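Side-chain contacts in VESB protease (Vibrio cholerae, PDB 4LK4), which is a secreted serine protease of the trypsin family and probably acts as an endopeptidase that cleaves protein chains internally: residues D59-A63 with A64-V68; L93-P97 with S98-N102. The protein carries 1 engineered substitution. All blocks are in the same frame, centred on the assembly; numbering follows the deposited sequence.

Interactions 1 and 2 are both local turns of the trypsin-like domain, each fastened partly by short polar side chains. Interaction 1 comes first along the chain, where the loop after strand 50-53 turns into strand 66-70; interaction 2 follows in the loop between strands 82-91 and 105-109. All these strands belong to one closed antiparallel six-stranded barrel. The centres of the two contacts lie about 18 Å apart, yet they touch at one point: Asp59 OD1 is 2.5 Å from Tyr95 OH, a probable hydrogen bond, and Pro97 CB packs near the same carboxylate. Two loops separated in sequence are thus tied together at the barrel surface.

Interaction 1 of 2, residues D59-A63 with A64-V68; sequences DSRSA and ASVDV
Ser65 turns its hydroxyl into the space between its own backbone N and carbonyl carbon (chi1 71°), and this brings OG back over the turn to Ser62 O, three residues earlier, at 2.8 Å. The hydroxyl lies in the carbonyl plane. The same oxygen also accepts from the main chain, Ser65 N to Ser62 O being 3.0 Å with a fairly straight N-H approach of 158°, so one carbonyl is gripped twice by a single residue. A water extends the link: it donates to Ser65 OG and accepts from Ser62 N, so the hydroxyl both gives and receives a hydrogen bond. Val66 N reaches Ala63 O at 2.9 Å from well above the carbonyl plane, giving a second bond of the same three-residue spacing. Two overlapping turns of this kind make a short 3-10 twist at Ala63 and Ala64.

Val66 sets CG2 beside its backbone N, which leaves this methyl 3.8 Å from Ser62 O and loosely alongside CD of Arg61. The extended Arg61 chain carries its guanidinium to Phe40 in a cation-pi contact. Beyond the turn, Val66 starts strand 66-70, which pairs with strand 82-91 through Ala86 and Ile84 and with strand 25-30 through Val29, closing the barrel.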
# COMPACT_ATOMS: atom_id res chain seq x y z
N ASP A 59 -0.04 -10.54 0.90
CA ASP A 59 -0.60 -11.67 0.13
C ASP A 59 -1.33 -12.64 1.07
O ASP A 59 -2.43 -13.14 0.75
CB ASP A 59 0.47 -12.44 -0.65
CG ASP A 59 0.99 -11.70 -1.90
OD1 ASP A 59 0.26 -10.90 -2.52
OD2 ASP A 59 2.16 -11.95 -2.29
N SER A 60 -0.77 -12.89 2.25
CA SER A 60 -1.33 -13.92 3.14
C SER A 60 -1.67 -13.43 4.55
O SER A 60 -1.64 -14.21 5.50
CB SER A 60 -0.31 -15.07 3.23
OG SER A 60 -0.05 -15.64 1.95
N ARG A 61 -1.99 -12.15 4.66
CA ARG A 61 -2.23 -11.51 5.95
C ARG A 61 -3.33 -10.50 5.77
O ARG A 61 -3.51 -9.96 4.68
CB ARG A 61 -1.04 -10.68 6.39
CG ARG A 61 0.28 -11.39 6.49
CD ARG A 61 1.40 -10.41 6.82
NE ARG A 61 2.69 -11.02 6.52
CZ ARG A 61 3.42 -11.69 7.40
NH1 ARG A 61 3.02 -11.81 8.67
NH2 ARG A 61 4.57 -12.23 7.02
N SER A 62 -4.02 -10.20 6.86
CA SER A 62 -4.95 -9.09 6.87
C SER A 62 -4.78 -8.19 8.09
O SER A 62 -4.02 -8.47 9.01
CB SER A 62 -6.39 -9.60 6.72
OG SER A 62 -6.63 -10.59 7.67
N ALA A 63 -5.51 -7.09 8.05
CA ALA A 63 -5.37 -6.00 8.98
C ALA A 63 -5.23 -6.44 10.43
O ALA A 63 -4.30 -6.01 11.11
CB ALA A 63 -6.55 -5.06 8.83
N ALA A 64 -6.13 -7.31 10.88
CA ALA A 64 -6.21 -7.67 12.32
C ALA A 64 -5.01 -8.46 12.84
O ALA A 64 -4.87 -8.63 14.05
CB ALA A 64 -7.50 -8.44 12.64
N SER A 65 -4.17 -8.95 11.95
CA SER A 65 -2.96 -9.63 12.36
C SER A 65 -1.71 -8.72 12.24
O SER A 65 -0.56 -9.21 12.32
CB SER A 65 -2.79 -10.89 11.52
OG SER A 65 -2.45 -10.50 10.19
N VAL A 66 -1.92 -7.42 12.05
CA VAL A 66 -0.79 -6.52 11.76
C VAL A 66 -0.73 -5.28 12.63
O VAL A 66 -1.74 -4.59 12.78
CB VAL A 66 -0.78 -6.10 10.29
CG1 VAL A 66 0.16 -4.92 10.04
CG2 VAL A 66 -0.40 -7.29 9.43
N ASP A 67 0.45 -5.03 13.19
CA ASP A 67 0.80 -3.76 13.83
C ASP A 67 1.85 -3.07 12.99
O ASP A 67 2.53 -3.70 12.19
CB ASP A 67 1.40 -3.98 15.21
CG ASP A 67 0.41 -4.52 16.22
OD1 ASP A 67 -0.80 -4.27 16.04
OD2 ASP A 67 0.86 -5.21 17.19
N VAL A 68 2.00 -1.77 13.21
CA VAL A 68 3.11 -1.03 12.67
C VAL A 68 3.83 -0.35 13.81
O VAL A 68 3.25 -0.07 14.87
CB VAL A 68 2.67 0.03 11.64
CG1 VAL A 68 1.65 -0.55 10.70
CG2 VAL A 68 2.12 1.29 12.33
O HOH W 1 -4.12 -12.78 8.92

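Interaction 2 of 2, residues L93-P97 with S98-N102; sequences LSYSP and SNLLN
Tyr95 presents one ring face to the backbone N of Pro97, which sits 3.8 Å above the ring plane and is displaced toward the rim. At the ring edge, near its plane, comes Leu100, whose CD2 methyl lies 3.8 Å from Tyr95 CE1; the two side chains run side by side and point the same way. With CG anti to the backbone N (chi1 166°) the ring lies beside its own carbonyl carbon, on the side where the chain goes on to Pro97, and its hydroxyl bonds to Asp59.

The amide of Asn102 shows how a flat group can be used edgewise: ND2 donates to Ser94 O at 2.9 Å and the acceptor lies almost in the amide plane. At the acceptor the geometry is less regular: the donor stands 71° out of the Ser94 carbonyl plane and so misses the lone-pair directions. The amide of Asn99 serves instead as acceptor. Ser96 OG donates to Asn99 OD1 at 2.7 Å, in the plane of the side-chain carbonyl, while Leu101 N adds a weak bond to the same oxygen. Between these side-chain links the backbones meet through Ser96 N and Leu101 O, a long bond of 3.3 Å, and Tyr95 CA makes a CA-H...O contact of 3.4 Å with Leu101 O. The result is an irregular reversal of the chain, held by side-chain and backbone bonds together.

Tyr95 and Leu100 both touch His56, which stands in the Thr-Ala-Ala-His-Cys signature of the trypsin family, and Leu100 also touches Trp217, consistent with a loop bordering the substrate cleft as in related proteases. The loop joins barrel strands 82-91 and 105-109, while Leu93 at its start packs on strand 248-258 of the Ig-like domain.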
# COMPACT_ATOMS: atom_id res chain seq x y z
N LEU A 93 -5.87 -2.31 -6.81
CA LEU A 93 -6.80 -3.30 -7.34
C LEU A 93 -6.30 -3.95 -8.64
O LEU A 93 -6.84 -4.98 -9.06
CB LEU A 93 -8.19 -2.69 -7.50
CG LEU A 93 -8.89 -2.39 -6.16
CD1 LEU A 93 -10.26 -1.80 -6.44
CD2 LEU A 93 -9.03 -3.63 -5.30
N SER A 94 -5.28 -3.34 -9.25
CA SER A 94 -4.53 -3.93 -10.38
C SER A 94 -3.23 -4.62 -9.94
O SER A 94 -2.44 -5.08 -10.77
CB SER A 94 -4.26 -2.86 -11.46
OG SER A 94 -5.50 -2.34 -11.96
N TYR A 95 -2.99 -4.73 -8.64
CA TYR A 95 -1.88 -5.54 -8.14
C TYR A 95 -2.03 -6.94 -8.68
O TYR A 95 -3.13 -7.51 -8.64
CB TYR A 95 -1.87 -5.59 -6.61
CG TYR A 95 -0.98 -6.66 -6.04
CD1 TYR A 95 0.40 -6.65 -6.24
CD2 TYR A 95 -1.52 -7.68 -5.27
CE1 TYR A 95 1.21 -7.63 -5.69
CE2 TYR A 95 -0.73 -8.66 -4.73
CZ TYR A 95 0.64 -8.63 -4.94
OH TYR A 95 1.37 -9.65 -4.40
N SER A 96 -0.96 -7.46 -9.25
CA SER A 96 -0.91 -8.85 -9.70
C SER A 96 0.27 -9.50 -8.99
O SER A 96 1.41 -9.06 -9.16
CB SER A 96 -0.74 -8.97 -11.23
OG SER A 96 0.41 -8.23 -11.69
N PRO A 97 0.01 -10.52 -8.19
CA PRO A 97 1.08 -11.18 -7.47
C PRO A 97 2.02 -11.99 -8.36
O PRO A 97 3.10 -12.29 -7.92
CB PRO A 97 0.33 -12.13 -6.52
CG PRO A 97 -0.94 -12.42 -7.21
CD PRO A 97 -1.28 -11.24 -8.07
N SER A 98 1.66 -12.34 -9.59
CA SER A 98 2.57 -13.20 -10.37
C SER A 98 3.87 -12.46 -10.68
O SER A 98 4.95 -12.97 -10.41
CB SER A 98 1.92 -13.75 -11.65
OG SER A 98 1.02 -12.81 -12.19
N ASN A 99 3.76 -11.24 -11.20
CA ASN A 99 4.94 -10.43 -11.55
C ASN A 99 5.03 -9.12 -10.75
O ASN A 99 5.81 -8.23 -11.07
CB ASN A 99 4.93 -10.15 -13.04
CG ASN A 99 3.66 -9.44 -13.51
OD1 ASN A 99 2.86 -8.92 -12.70
ND2 ASN A 99 3.46 -9.44 -14.82
N LEU A 100 4.23 -9.04 -9.70
CA LEU A 100 4.25 -7.93 -8.77
C LEU A 100 4.15 -6.53 -9.37
O LEU A 100 4.72 -5.58 -8.82
CB LEU A 100 5.48 -8.01 -7.88
CG LEU A 100 5.69 -9.24 -7.00
CD1 LEU A 100 6.96 -9.04 -6.17
CD2 LEU A 100 4.52 -9.43 -6.07
N LEU A 101 3.43 -6.36 -10.47
CA LEU A 101 3.08 -5.01 -10.89
C LEU A 101 2.04 -4.36 -9.96
O LEU A 101 1.21 -5.03 -9.36
CB LEU A 101 2.57 -4.96 -12.34
CG LEU A 101 3.47 -5.54 -13.44
CD1 LEU A 101 2.78 -5.37 -14.79
CD2 LEU A 101 4.85 -4.91 -13.48
N ASN A 102 2.12 -3.05 -9.88
CA ASN A 102 1.30 -2.23 -9.03
C ASN A 102 1.38 -2.69 -7.60
O ASN A 102 0.38 -2.81 -6.92
CB ASN A 102 -0.13 -2.21 -9.54
CG ASN A 102 -0.19 -1.96 -11.02
OD1 ASN A 102 0.35 -0.97 -11.52
ND2 ASN A 102 -0.81 -2.88 -11.74